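Local structure of alanine racemase (Acinetobacter baumannii, 4QHR) at residues Pro74-Glu79 and Lys94-Ile99; Trp107-Lys112 and Lys145-Glu150; Lys121-Leu126 and Thr153-Met158; Ala161-Asp166 and Asn193-Phe198; Pro186-Cys191 and Asn204-Arg209. The protein belongs to the alanine racemase family, two-domain proteins with an N-terminal TIM barrel, and carries a covalently attached pyridoxal phosphate cofactor. One frame throughout, in Å; residues are numbered along the deposited sequence.

Interaction 1. Residues Pro74-Glu79 and Lys94-Ile99; sequences PVTLIE and KFECVI
The side chains of Val75 and Phe95 touch where strands 75-77 and 95-99 lie side by side in the TIM barrel, a parallel pair that helix 87-92 links as a beta-alpha-beta unit. Thr76 pairs with Glu96 and Leu77 with Cys97, and three backbone bonds hold the strands together. Glu96 uses both its peptide groups here: its N donates to Val75 O at 3.0 Å, and its O takes the N-H of Leu77 at 2.8 Å in a nearly straight bond (164°). Val98 N then closes on Leu77 O. Where the strands begin, a water takes the place of a direct bond, accepting from Val75 N and donating to Lys94 O at 2.7 Å. On the face of Thr76 and Glu96, a second water lies 2.8 Å from Thr76 OG1 and donates weakly to Glu96 OE1. That carboxylate has stronger partners, Trp123 NE1 on the next strand at OE1, and Lys121 NZ at OE2, which probably balances its buried charge. The other face is apolar. Phe95 CG lies beside its own backbone N (chi1 -66°), which sets the ring alongside Val75; Val75 CB reaches Phe95 CD1 at 3.6 Å. Leu77 slants across the other flank of Phe95, and helix 60-68 closes over this layer. Farther along, Val98 lodges against the turning backbone, its CB 3.3 Å from Leu77 O and its CG2 3.5 Å from Ile78 O.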
# COMPACT_ATOMS: atom_id res chain seq x y z
N PRO A 74 28.12 -9.58 1.48
CA PRO A 74 27.44 -10.63 2.20
C PRO A 74 25.93 -10.28 2.39
O PRO A 74 25.61 -9.12 2.59
CB PRO A 74 28.16 -10.67 3.54
CG PRO A 74 29.57 -10.19 3.23
CD PRO A 74 29.36 -9.16 2.15
N VAL A 75 25.07 -11.28 2.28
CA VAL A 75 23.61 -11.12 2.43
C VAL A 75 23.21 -12.14 3.46
O VAL A 75 23.67 -13.26 3.38
CB VAL A 75 22.84 -11.34 1.11
CG1 VAL A 75 21.33 -11.41 1.37
CG2 VAL A 75 23.08 -10.21 0.16
N THR A 76 22.38 -11.75 4.41
CA THR A 76 21.84 -12.68 5.40
C THR A 76 20.35 -12.89 5.14
O THR A 76 19.58 -11.91 5.04
CB THR A 76 22.09 -12.19 6.81
OG1 THR A 76 23.51 -12.16 7.03
CG2 THR A 76 21.51 -13.16 7.81
N LEU A 77 19.94 -14.15 4.97
CA LEU A 77 18.51 -14.49 4.86
C LEU A 77 18.00 -14.59 6.28
O LEU A 77 18.22 -15.60 6.99
CB LEU A 77 18.26 -15.79 4.10
CG LEU A 77 19.00 -15.88 2.74
CD1 LEU A 77 18.82 -17.24 2.07
CD2 LEU A 77 18.61 -14.73 1.81
N ILE A 78 17.28 -13.55 6.71
CA ILE A 78 17.00 -13.41 8.17
C ILE A 78 15.94 -14.38 8.70
O ILE A 78 15.76 -14.46 9.89
CB ILE A 78 16.63 -11.94 8.48
CG1 ILE A 78 17.05 -11.47 9.89
CG2 ILE A 78 15.16 -11.68 8.28
CD1 ILE A 78 18.56 -11.41 10.11
N GLU A 79 15.21 -15.08 7.82
CA GLU A 79 14.28 -16.11 8.21
C GLU A 79 14.74 -17.44 7.70
O GLU A 79 14.01 -18.40 7.79
CB GLU A 79 12.92 -15.83 7.61
CG GLU A 79 12.32 -14.51 8.01
CD GLU A 79 10.85 -14.34 7.50
OE1 GLU A 79 10.18 -15.34 7.10
OE2 GLU A 79 10.35 -13.17 7.49
N LYS A 94 26.43 -17.11 -2.03
CA LYS A 94 27.01 -16.70 -0.75
C LYS A 94 26.03 -15.92 0.18
O LYS A 94 26.36 -14.83 0.70
CB LYS A 94 28.27 -15.89 -0.95
CG LYS A 94 29.38 -16.72 -1.58
CD LYS A 94 30.63 -15.87 -1.73
CE LYS A 94 31.82 -16.72 -2.17
NZ LYS A 94 32.63 -15.94 -3.17
N PHE A 95 24.87 -16.51 0.40
CA PHE A 95 23.88 -15.98 1.33
C PHE A 95 23.96 -16.78 2.63
O PHE A 95 23.74 -18.00 2.65
CB PHE A 95 22.47 -16.16 0.76
CG PHE A 95 22.16 -15.38 -0.47
CD1 PHE A 95 22.90 -14.33 -0.88
CD2 PHE A 95 21.05 -15.71 -1.20
CE1 PHE A 95 22.58 -13.63 -2.00
CE2 PHE A 95 20.71 -15.00 -2.34
CZ PHE A 95 21.47 -13.96 -2.73
N GLU A 96 24.25 -16.13 3.75
CA GLU A 96 24.28 -16.81 5.00
C GLU A 96 22.82 -16.98 5.46
O GLU A 96 22.02 -16.07 5.27
CB GLU A 96 25.06 -16.03 6.04
CG GLU A 96 26.53 -15.92 5.66
CD GLU A 96 27.36 -15.25 6.70
OE1 GLU A 96 26.80 -14.52 7.55
OE2 GLU A 96 28.58 -15.53 6.70
N CYS A 97 22.54 -18.11 6.09
CA CYS A 97 21.19 -18.44 6.50
C CYS A 97 21.02 -18.38 7.98
O CYS A 97 21.82 -18.92 8.73
CB CYS A 97 20.83 -19.86 6.06
SG CYS A 97 20.77 -20.02 4.28
N VAL A 98 19.93 -17.73 8.38
CA VAL A 98 19.37 -17.95 9.68
C VAL A 98 18.75 -19.34 9.70
O VAL A 98 18.13 -19.77 8.72
CB VAL A 98 18.29 -16.91 10.02
CG1 VAL A 98 17.28 -17.47 11.00
CG2 VAL A 98 18.95 -15.68 10.61
N ILE A 99 18.93 -20.08 10.79
CA ILE A 99 18.08 -21.22 11.06
C ILE A 99 17.29 -20.95 12.34
O ILE A 99 17.81 -20.40 13.32
CB ILE A 99 18.83 -22.59 11.11
CG1 ILE A 99 19.78 -22.68 12.30
CG2 ILE A 99 19.53 -22.88 9.79
CD1 ILE A 99 20.26 -24.09 12.60
O HOH W 1 26.75 -13.61 3.05
O HOH W 2 25.98 -12.32 5.68

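Interaction 2. Residues Trp107-Lys112 and Lys145-Glu150; sequences WLIKHK and KTLKSE
Two helices of the outer layer of the TIM barrel, 102-110 and 139-149, meet near their C-terminal ends through Leu108 and Ile109 on one side and Leu147 on the other; Lys112, at the start of helix 112-117, and Glu150 add a charge pair. The apolar part turns on one methyl group. Leu147 CD2 sits 3.8 Å from Leu108 CD2, the two side chains crossing at about a right angle, and 4.0 Å from Ile109 CD1. Leu108 and Leu147 also rest on strand 122-125, so this pair belongs to the layer between helices and barrel wall. Ile109 CD1 lies against Glu150 CG at 3.9 Å, these side chains too crossing at about a right angle. Outside this apolar step comes the charge pair. Lys112 projects its CG between its backbone N and carbonyl carbon (chi1 78°), while Glu150 folds at chi2 (-70°) and presents OE1 across the lysine chain. Lys112 NZ and Glu150 OE1 form a salt bridge; the modelled 2.5 Å is very short and its exact length doubtful. Lys112 also packs on Phe152. Within the first segment, His111 ND1 donates to Trp107 O at 2.9 Å, from the opposite face of that carbonyl to His111 N, tying the ring back to the last turn. The ion pair rests on a single carboxylate oxygen between two partly exposed side chains, with hydrocarbon beneath it; that neighbourhood would probably strengthen the attraction relative to full solvent.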
# COMPACT_ATOMS: atom_id res chain seq x y z
N TRP A 107 18.17 -29.51 6.91
CA TRP A 107 18.62 -29.16 5.54
C TRP A 107 20.06 -28.62 5.49
O TRP A 107 20.81 -28.89 4.55
CB TRP A 107 17.69 -28.13 4.93
CG TRP A 107 16.27 -28.59 4.76
CD1 TRP A 107 15.81 -29.88 4.67
CD2 TRP A 107 15.11 -27.74 4.65
NE1 TRP A 107 14.43 -29.88 4.53
CE2 TRP A 107 13.98 -28.58 4.50
CE3 TRP A 107 14.92 -26.35 4.66
CZ2 TRP A 107 12.69 -28.07 4.35
CZ3 TRP A 107 13.63 -25.85 4.52
CH2 TRP A 107 12.54 -26.72 4.36
N LEU A 108 20.42 -27.83 6.50
CA LEU A 108 21.75 -27.22 6.57
C LEU A 108 22.82 -28.28 6.76
O LEU A 108 23.86 -28.28 6.09
CB LEU A 108 21.81 -26.23 7.72
CG LEU A 108 23.19 -25.59 7.88
CD1 LEU A 108 23.53 -24.66 6.70
CD2 LEU A 108 23.22 -24.86 9.17
N ILE A 109 22.60 -29.19 7.70
CA ILE A 109 23.55 -30.31 7.90
C ILE A 109 23.69 -31.13 6.63
O ILE A 109 24.79 -31.50 6.23
CB ILE A 109 23.09 -31.25 9.02
CG1 ILE A 109 23.14 -30.56 10.37
CG2 ILE A 109 23.90 -32.58 9.02
CD1 ILE A 109 24.48 -30.08 10.81
N LYS A 110 22.57 -31.40 6.00
CA LYS A 110 22.57 -32.05 4.71
C LYS A 110 23.50 -31.39 3.72
O LYS A 110 24.18 -32.11 2.99
CB LYS A 110 21.15 -32.12 4.15
CG LYS A 110 21.01 -32.89 2.84
CD LYS A 110 19.73 -33.74 2.80
CE LYS A 110 19.56 -34.43 1.43
NZ LYS A 110 19.01 -33.53 0.37
N HIS A 111 23.53 -30.05 3.67
CA HIS A 111 24.40 -29.30 2.75
C HIS A 111 25.65 -28.71 3.42
O HIS A 111 26.24 -27.77 2.91
CB HIS A 111 23.62 -28.18 2.06
CG HIS A 111 22.50 -28.68 1.21
ND1 HIS A 111 21.26 -28.96 1.72
CD2 HIS A 111 22.46 -29.00 -0.10
CE1 HIS A 111 20.48 -29.41 0.76
NE2 HIS A 111 21.18 -29.43 -0.36
N LYS A 112 26.11 -29.31 4.50
CA LYS A 112 27.16 -28.70 5.30
C LYS A 112 28.49 -28.49 4.56
O LYS A 112 29.11 -27.46 4.71
CB LYS A 112 27.36 -29.48 6.60
CG LYS A 112 28.16 -30.76 6.46
CD LYS A 112 28.25 -31.45 7.80
CE LYS A 112 28.84 -32.85 7.69
NZ LYS A 112 28.14 -33.74 8.67
N LYS A 145 26.01 -26.38 19.78
CA LYS A 145 27.05 -27.39 20.02
C LYS A 145 27.22 -28.30 18.84
O LYS A 145 28.35 -28.53 18.43
CB LYS A 145 26.81 -28.13 21.33
CG LYS A 145 27.06 -27.18 22.49
CD LYS A 145 27.21 -27.83 23.85
CE LYS A 145 27.46 -26.71 24.87
NZ LYS A 145 27.95 -27.29 26.15
N THR A 146 26.12 -28.78 18.26
CA THR A 146 26.20 -29.67 17.14
C THR A 146 26.76 -29.01 15.88
O THR A 146 27.60 -29.58 15.18
CB THR A 146 24.82 -30.30 16.87
OG1 THR A 146 24.39 -30.96 18.06
CG2 THR A 146 24.90 -31.33 15.80
N LEU A 147 26.33 -27.78 15.61
CA LEU A 147 26.82 -27.08 14.44
C LEU A 147 28.31 -26.83 14.55
O LEU A 147 29.08 -27.02 13.57
CB LEU A 147 26.08 -25.74 14.26
CG LEU A 147 24.63 -25.91 13.84
CD1 LEU A 147 23.86 -24.59 14.01
CD2 LEU A 147 24.55 -26.40 12.42
N LYS A 148 28.74 -26.36 15.71
CA LYS A 148 30.19 -26.17 15.94
C LYS A 148 30.99 -27.46 15.70
O LYS A 148 32.01 -27.45 15.00
CB LYS A 148 30.46 -25.71 17.37
CG LYS A 148 30.12 -24.28 17.65
CD LYS A 148 30.63 -23.97 19.04
CE LYS A 148 30.50 -22.51 19.40
NZ LYS A 148 31.23 -22.23 20.66
N SER A 149 30.51 -28.56 16.25
CA SER A 149 31.21 -29.83 16.11
C SER A 149 31.18 -30.31 14.67
O SER A 149 32.09 -30.95 14.26
CB SER A 149 30.69 -30.89 17.10
OG SER A 149 29.44 -31.38 16.67
N GLU A 150 30.13 -29.96 13.92
CA GLU A 150 30.08 -30.23 12.47
C GLU A 150 30.94 -29.33 11.59
O GLU A 150 31.00 -29.56 10.42
CB GLU A 150 28.61 -30.17 11.97
CG GLU A 150 27.72 -31.28 12.51
CD GLU A 150 28.08 -32.65 11.93
OE1 GLU A 150 28.72 -32.71 10.85
OE2 GLU A 150 27.75 -33.65 12.59

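Interaction 3. Residues Lys121-Leu126 and Thr153-Met158; sequences KVWVKL and TCVLAM
Val155 O, met by Val124 N at 2.8 Å, belongs to a ladder of five backbone bonds between strands 122-125 and 154-157, and Val155 N donates to Val122 O at the same distance. The strands run parallel in the wall of the TIM barrel, joined through helix 139-149 as a beta-alpha-beta unit. Val122 N to Thr153 O opens the ladder and Leu126 N to Ala157 O, nearly straight at 170°, closes it. Between them Ala157 N donates to Val124 O. Inside the barrel Trp123 and Val155 stand side by side. The indole has its CG anti to the carbonyl carbon (chi1 -62°), which lays one ring face against the valine: Val155 CG1 is 4.0 Å from the centroid of the six-membered ring of Trp123, a CH-pi contact. Ala157 CB comes to the edge of the same ring. Beside this pair Lys121 bends at chi3 and chi4, passing its CE within 3.9 Å of Val155 CG2. On the helix-facing side, Val122 CG1 meets Cys154 SG at 4.0 Å, and Leu147 of helix 139-149 packs over them. With its NE1 bonded to Glu96, Val155 over one face and Ala157 at the edge, the indole of Trp123 is probably restrained in its rotation.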
# COMPACT_ATOMS: atom_id res chain seq x y z
N LYS A 121 28.70 -18.33 7.46
CA LYS A 121 28.28 -18.56 8.82
C LYS A 121 26.84 -18.94 8.84
O LYS A 121 26.09 -18.69 7.87
CB LYS A 121 28.50 -17.33 9.72
CG LYS A 121 29.91 -16.73 9.66
CD LYS A 121 30.10 -15.45 10.46
CE LYS A 121 29.25 -14.29 10.01
NZ LYS A 121 29.63 -13.71 8.67
N VAL A 122 26.43 -19.55 9.94
CA VAL A 122 25.03 -19.87 10.13
C VAL A 122 24.57 -19.03 11.31
O VAL A 122 25.26 -18.96 12.36
CB VAL A 122 24.79 -21.38 10.34
CG1 VAL A 122 25.71 -21.94 11.36
CG2 VAL A 122 23.34 -21.66 10.73
N TRP A 123 23.45 -18.35 11.13
CA TRP A 123 22.86 -17.50 12.16
C TRP A 123 21.80 -18.32 12.91
O TRP A 123 20.84 -18.78 12.31
CB TRP A 123 22.30 -16.20 11.56
CG TRP A 123 23.33 -15.34 10.92
CD1 TRP A 123 24.14 -15.69 9.87
CD2 TRP A 123 23.62 -13.98 11.22
NE1 TRP A 123 24.96 -14.63 9.54
CE2 TRP A 123 24.64 -13.57 10.34
CE3 TRP A 123 23.12 -13.07 12.15
CZ2 TRP A 123 25.19 -12.29 10.38
CZ3 TRP A 123 23.64 -11.81 12.21
CH2 TRP A 123 24.66 -11.40 11.32
N VAL A 124 22.00 -18.54 14.20
CA VAL A 124 21.12 -19.44 14.96
C VAL A 124 20.24 -18.56 15.81
O VAL A 124 20.71 -17.87 16.73
CB VAL A 124 21.91 -20.44 15.81
CG1 VAL A 124 20.96 -21.37 16.53
CG2 VAL A 124 22.90 -21.23 14.95
N LYS A 125 18.94 -18.60 15.51
CA LYS A 125 17.96 -17.67 16.07
C LYS A 125 17.38 -18.23 17.38
O LYS A 125 16.90 -19.33 17.42
CB LYS A 125 16.86 -17.41 15.02
CG LYS A 125 15.61 -16.59 15.41
CD LYS A 125 15.88 -15.17 15.89
CE LYS A 125 14.69 -14.20 15.65
NZ LYS A 125 13.66 -14.27 16.71
N LEU A 126 17.41 -17.40 18.41
CA LEU A 126 16.82 -17.68 19.69
C LEU A 126 15.42 -17.10 19.77
O LEU A 126 15.18 -15.93 19.44
CB LEU A 126 17.63 -16.99 20.78
CG LEU A 126 17.20 -17.06 22.26
CD1 LEU A 126 17.29 -18.49 22.78
CD2 LEU A 126 18.03 -16.12 23.10
N THR A 153 30.75 -22.09 11.66
CA THR A 153 30.93 -20.88 12.45
C THR A 153 29.53 -20.30 12.60
O THR A 153 28.82 -20.05 11.59
CB THR A 153 31.87 -19.87 11.78
OG1 THR A 153 33.20 -20.42 11.72
CG2 THR A 153 31.91 -18.53 12.52
N CYS A 154 29.15 -20.11 13.85
CA CYS A 154 27.80 -19.68 14.22
C CYS A 154 27.71 -18.22 14.62
O CYS A 154 28.71 -17.59 15.08
CB CYS A 154 27.32 -20.48 15.44
SG CYS A 154 27.11 -22.21 15.15
N VAL A 155 26.52 -17.65 14.49
CA VAL A 155 26.21 -16.35 15.09
C VAL A 155 24.96 -16.52 15.91
O VAL A 155 23.95 -16.89 15.36
CB VAL A 155 25.95 -15.26 14.04
CG1 VAL A 155 25.61 -13.95 14.71
CG2 VAL A 155 27.12 -15.12 13.11
N LEU A 156 25.02 -16.29 17.20
CA LEU A 156 23.84 -16.29 18.05
C LEU A 156 23.05 -15.04 17.75
O LEU A 156 23.56 -13.91 17.93
CB LEU A 156 24.23 -16.29 19.52
CG LEU A 156 23.10 -16.24 20.56
CD1 LEU A 156 22.17 -17.44 20.39
CD2 LEU A 156 23.72 -16.24 21.95
N ALA A 157 21.81 -15.23 17.32
CA ALA A 157 20.95 -14.11 16.91
C ALA A 157 19.65 -14.07 17.73
O ALA A 157 18.98 -15.07 17.90
CB ALA A 157 20.62 -14.19 15.43
N MET A 158 19.34 -12.90 18.22
CA MET A 158 18.03 -12.63 18.78
C MET A 158 17.46 -11.30 18.26
O MET A 158 18.20 -10.43 17.80
CB MET A 158 18.15 -12.56 20.26
CG MET A 158 16.83 -12.68 21.00
SD MET A 158 17.13 -12.27 22.71
CE MET A 158 17.71 -10.55 22.66

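Interaction 4. Residues Ala161-Asp166 and Asn193-Phe198; sequences ANADVD and NSAAIF
A chi1 of 58° tucks the Asn193 amide back over its own main chain, and with OD1 nearly eclipsing CA (chi2 6°) that oxygen of Asn193 comes to within 3.8 Å of Ala163 CB while ND2 faces the water that lies between the two segments. This is the N-cap of helix 194-199 in the TIM barrel, meeting the loop that follows strand 154-157. Asn193 OD1 accepts from Ala196 N at 3.1 Å with a fairly straight N-H (166°), the capping bond that satisfies an amide in the first turn. ND2 donates to the water, which also accepts from Ala163 N; one water thus joins the cap to the loop. Ala163 sits in a type I turn running from Asn162 to Val165, closed by Val165 N on Asn162 O, and the turn directs its CB toward the helix. The loop is held from outside as well, since Lys199 NZ binds Ala163 O and Asn170 binds Asn162 O. The neighbour of the cap, Ser194, points elsewhere: its OG bonds to phosphate oxygen OP3 of the LLP at position 34. The cap therefore adjoins the cofactor's phosphate end, and the start of the helix would probably favour that negative charge. Between loop and helix the direct contact is small and made by methyl groups: Ala195 CB touches Ala163 CB at 3.7 Å and lies 3.8 Å from Asp164 N.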
# COMPACT_ATOMS: atom_id res chain seq x y z
N ALA A 161 11.55 -7.95 21.29
CA ALA A 161 10.13 -7.73 21.01
C ALA A 161 9.65 -6.28 21.23
O ALA A 161 8.77 -5.80 20.53
CB ALA A 161 9.31 -8.70 21.87
N ASN A 162 10.20 -5.59 22.22
CA ASN A 162 9.70 -4.31 22.71
C ASN A 162 10.84 -3.35 23.01
O ASN A 162 10.76 -2.56 23.97
CB ASN A 162 8.90 -4.51 24.01
CG ASN A 162 7.74 -5.47 23.85
OD1 ASN A 162 7.72 -6.55 24.44
ND2 ASN A 162 6.81 -5.09 23.04
N ALA A 163 11.89 -3.38 22.18
CA ALA A 163 13.01 -2.45 22.38
C ALA A 163 12.60 -0.99 22.22
O ALA A 163 13.24 -0.09 22.81
CB ALA A 163 14.17 -2.78 21.46
N ASP A 164 11.57 -0.75 21.42
CA ASP A 164 11.05 0.58 21.23
C ASP A 164 10.44 1.26 22.47
O ASP A 164 10.19 2.45 22.40
CB ASP A 164 10.01 0.60 20.13
CG ASP A 164 8.79 -0.25 20.47
OD1 ASP A 164 8.91 -1.43 20.85
OD2 ASP A 164 7.70 0.28 20.36
N VAL A 165 10.20 0.55 23.58
CA VAL A 165 9.62 1.18 24.77
C VAL A 165 10.29 0.62 26.01
O VAL A 165 11.13 -0.26 25.90
CB VAL A 165 8.08 0.92 24.89
CG1 VAL A 165 7.30 1.71 23.86
CG2 VAL A 165 7.77 -0.55 24.77
N ASP A 166 9.93 1.11 27.19
CA ASP A 166 10.35 0.46 28.43
C ASP A 166 9.38 -0.63 28.70
O ASP A 166 8.20 -0.38 28.78
CB ASP A 166 10.34 1.39 29.63
CG ASP A 166 11.42 2.46 29.56
OD1 ASP A 166 12.46 2.24 28.92
OD2 ASP A 166 11.21 3.53 30.19
N ASN A 193 18.50 -4.21 16.94
CA ASN A 193 17.74 -3.47 15.90
C ASN A 193 18.01 -1.98 16.11
O ASN A 193 18.88 -1.63 16.91
CB ASN A 193 16.26 -3.86 15.94
CG ASN A 193 15.59 -3.60 17.30
OD1 ASN A 193 16.19 -3.04 18.22
ND2 ASN A 193 14.36 -4.02 17.42
N SER A 194 17.29 -1.09 15.42
CA SER A 194 17.55 0.31 15.51
C SER A 194 17.36 0.80 16.95
O SER A 194 18.18 1.53 17.46
CB SER A 194 16.59 1.11 14.60
OG SER A 194 16.77 0.76 13.23
N ALA A 195 16.29 0.35 17.57
CA ALA A 195 15.98 0.82 18.94
C ALA A 195 17.11 0.46 19.93
O ALA A 195 17.55 1.30 20.77
CB ALA A 195 14.64 0.25 19.38
N ALA A 196 17.54 -0.79 19.85
CA ALA A 196 18.63 -1.29 20.69
C ALA A 196 19.97 -0.62 20.39
O ALA A 196 20.78 -0.42 21.31
CB ALA A 196 18.77 -2.78 20.57
N ILE A 197 20.24 -0.27 19.10
CA ILE A 197 21.43 0.53 18.78
C ILE A 197 21.44 1.85 19.60
O ILE A 197 22.50 2.27 20.11
CB ILE A 197 21.59 0.74 17.24
CG1 ILE A 197 21.91 -0.60 16.57
CG2 ILE A 197 22.69 1.75 16.93
CD1 ILE A 197 21.74 -0.63 15.07
N PHE A 198 20.28 2.51 19.73
CA PHE A 198 20.21 3.74 20.49
C PHE A 198 20.29 3.48 22.00
O PHE A 198 20.97 4.22 22.73
CB PHE A 198 18.93 4.54 20.16
CG PHE A 198 19.01 5.32 18.90
CD1 PHE A 198 19.67 6.52 18.88
CD2 PHE A 198 18.43 4.88 17.75
CE1 PHE A 198 19.76 7.27 17.70
CE2 PHE A 198 18.48 5.61 16.60
CZ PHE A 198 19.17 6.80 16.57
O HOH W 3 12.10 -4.40 19.49

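Interaction 5. Residues Pro186-Cys191 and Asn204-Arg209; sequences PILASC and NFDYVR
Leu188 and Asp206 cross at about a right angle, the leucine CD2 lying 3.5 Å from the carboxylate CG. Asp206 turns OD2 back to the other segment, where it accepts from Ala189 N at 2.9 Å on its anti side; a water also donates to OD2. Ala189 O answers by taking Asp206 N at 3.0 Å and, weakly, Tyr207 N, while Ala189 CB leans on Phe205 CB. At the far end Ser190 swings OG away from its backbone N (chi1 -176°). This hydroxyl donates to Tyr207 O at 2.7 Å, from 54° above the carbonyl plane, and accepts from Arg209 NH1 at 3.0 Å. The guanidinium, bent round at chi3, meets OG at its edge; NH2 goes to Met158 O, and NE to N1 of LLP at position 34. Strands 188-190 and 207-208 thus close the eight-stranded TIM barrel, last strand against the one before it, with the arginine at the cofactor's pyridine, as in other alanine racemases.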
# COMPACT_ATOMS: atom_id res chain seq x y z
N PRO A 186 33.16 -19.61 23.07
CA PRO A 186 33.28 -18.44 22.20
C PRO A 186 32.31 -18.48 21.01
O PRO A 186 32.29 -19.47 20.26
CB PRO A 186 34.74 -18.53 21.72
CG PRO A 186 35.06 -20.02 21.71
CD PRO A 186 34.26 -20.59 22.86
N ILE A 187 31.55 -17.39 20.80
CA ILE A 187 30.62 -17.31 19.68
C ILE A 187 30.35 -15.86 19.29
O ILE A 187 30.34 -14.97 20.15
CB ILE A 187 29.32 -18.11 19.99
CG1 ILE A 187 28.44 -18.34 18.75
CG2 ILE A 187 28.48 -17.51 21.13
CD1 ILE A 187 27.19 -19.14 19.05
N LEU A 188 30.15 -15.63 18.00
CA LEU A 188 29.71 -14.36 17.54
C LEU A 188 28.27 -14.16 17.97
O LEU A 188 27.50 -15.13 18.18
CB LEU A 188 29.81 -14.27 16.01
CG LEU A 188 31.20 -14.45 15.44
CD1 LEU A 188 31.12 -14.82 13.96
CD2 LEU A 188 32.09 -13.26 15.70
N ALA A 189 27.88 -12.89 18.09
CA ALA A 189 26.55 -12.56 18.50
C ALA A 189 26.00 -11.27 17.85
O ALA A 189 26.75 -10.38 17.50
CB ALA A 189 26.48 -12.44 19.98
N SER A 190 24.67 -11.22 17.77
CA SER A 190 23.94 -10.13 17.14
C SER A 190 22.54 -10.03 17.74
O SER A 190 21.72 -11.00 17.68
CB SER A 190 23.77 -10.40 15.65
OG SER A 190 23.13 -9.28 14.96
N CYS A 191 22.22 -8.85 18.28
CA CYS A 191 20.84 -8.65 18.72
C CYS A 191 20.23 -7.25 18.60
O CYS A 191 19.05 -7.11 18.84
CB CYS A 191 20.70 -9.13 20.13
SG CYS A 191 21.55 -8.08 21.29
N ASN A 204 25.84 -4.60 21.56
CA ASN A 204 26.23 -4.56 20.16
C ASN A 204 26.90 -5.85 19.72
O ASN A 204 26.60 -6.36 18.64
CB ASN A 204 27.20 -3.40 19.86
CG ASN A 204 26.57 -2.03 19.87
OD1 ASN A 204 25.34 -1.83 19.90
ND2 ASN A 204 27.39 -1.09 19.85
N PHE A 205 27.80 -6.36 20.55
CA PHE A 205 28.63 -7.53 20.14
C PHE A 205 29.18 -7.39 18.71
O PHE A 205 29.68 -6.31 18.33
CB PHE A 205 27.87 -8.82 20.40
CG PHE A 205 27.49 -8.99 21.84
CD1 PHE A 205 28.50 -9.17 22.79
CD2 PHE A 205 26.17 -8.94 22.26
CE1 PHE A 205 28.20 -9.32 24.14
CE2 PHE A 205 25.86 -9.11 23.61
CZ PHE A 205 26.88 -9.28 24.55
N ASP A 206 29.07 -8.44 17.89
CA ASP A 206 29.80 -8.49 16.61
C ASP A 206 29.05 -7.87 15.42
O ASP A 206 29.66 -7.33 14.51
CB ASP A 206 30.16 -9.93 16.34
CG ASP A 206 30.90 -10.55 17.51
OD1 ASP A 206 32.12 -10.26 17.65
OD2 ASP A 206 30.29 -11.23 18.33
N TYR A 207 27.73 -7.99 15.42
CA TYR A 207 26.88 -7.48 14.35
C TYR A 207 25.64 -6.78 14.92
O TYR A 207 24.92 -7.35 15.70
CB TYR A 207 26.38 -8.63 13.47
CG TYR A 207 27.44 -9.33 12.67
CD1 TYR A 207 28.13 -10.42 13.21
CD2 TYR A 207 27.74 -8.93 11.40
CE1 TYR A 207 29.12 -11.07 12.49
CE2 TYR A 207 28.72 -9.59 10.66
CZ TYR A 207 29.41 -10.64 11.23
OH TYR A 207 30.36 -11.31 10.51
N VAL A 208 25.40 -5.55 14.48
CA VAL A 208 24.14 -4.86 14.70
C VAL A 208 23.34 -4.90 13.37
O VAL A 208 23.93 -5.02 12.26
CB VAL A 208 24.39 -3.42 15.22
CG1 VAL A 208 25.10 -3.48 16.56
CG2 VAL A 208 25.13 -2.55 14.21
N ARG A 209 22.03 -4.77 13.50
CA ARG A 209 21.09 -4.90 12.40
C ARG A 209 20.13 -3.72 12.33
O ARG A 209 18.97 -3.89 12.56
CB ARG A 209 20.30 -6.18 12.52
CG ARG A 209 21.18 -7.42 12.75
CD ARG A 209 20.42 -8.72 12.61
NE ARG A 209 19.22 -8.81 13.47
CZ ARG A 209 19.15 -9.31 14.70
NH1 ARG A 209 20.24 -9.75 15.33
NH2 ARG A 209 17.97 -9.33 15.33
O HOH W 4 31.29 -11.82 20.86
O HOH W 5 23.93 -6.67 18.54

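Overall arrangement
Interactions 1, 3 and 5 follow one another round the wall of the TIM barrel. Interactions 1 and 3, with centres about 10 Å apart, meet where strand 95-99 of interaction 1 lies beside strand 122-125 of interaction 3; interaction 5 lies about 9 Å from interaction 3, centre to centre, through strands 154-157 and 188-190. Interaction 2 sits outside this wall, where Leu147 CD1 packs on Val124 CG2 at 3.6 Å. Interaction 4, about 32 Å between centres from interaction 2, touches interaction 5 through Ile197 CD1 and Val208 CB at 3.8 Å. These last two each reach one end of the LLP at position 34.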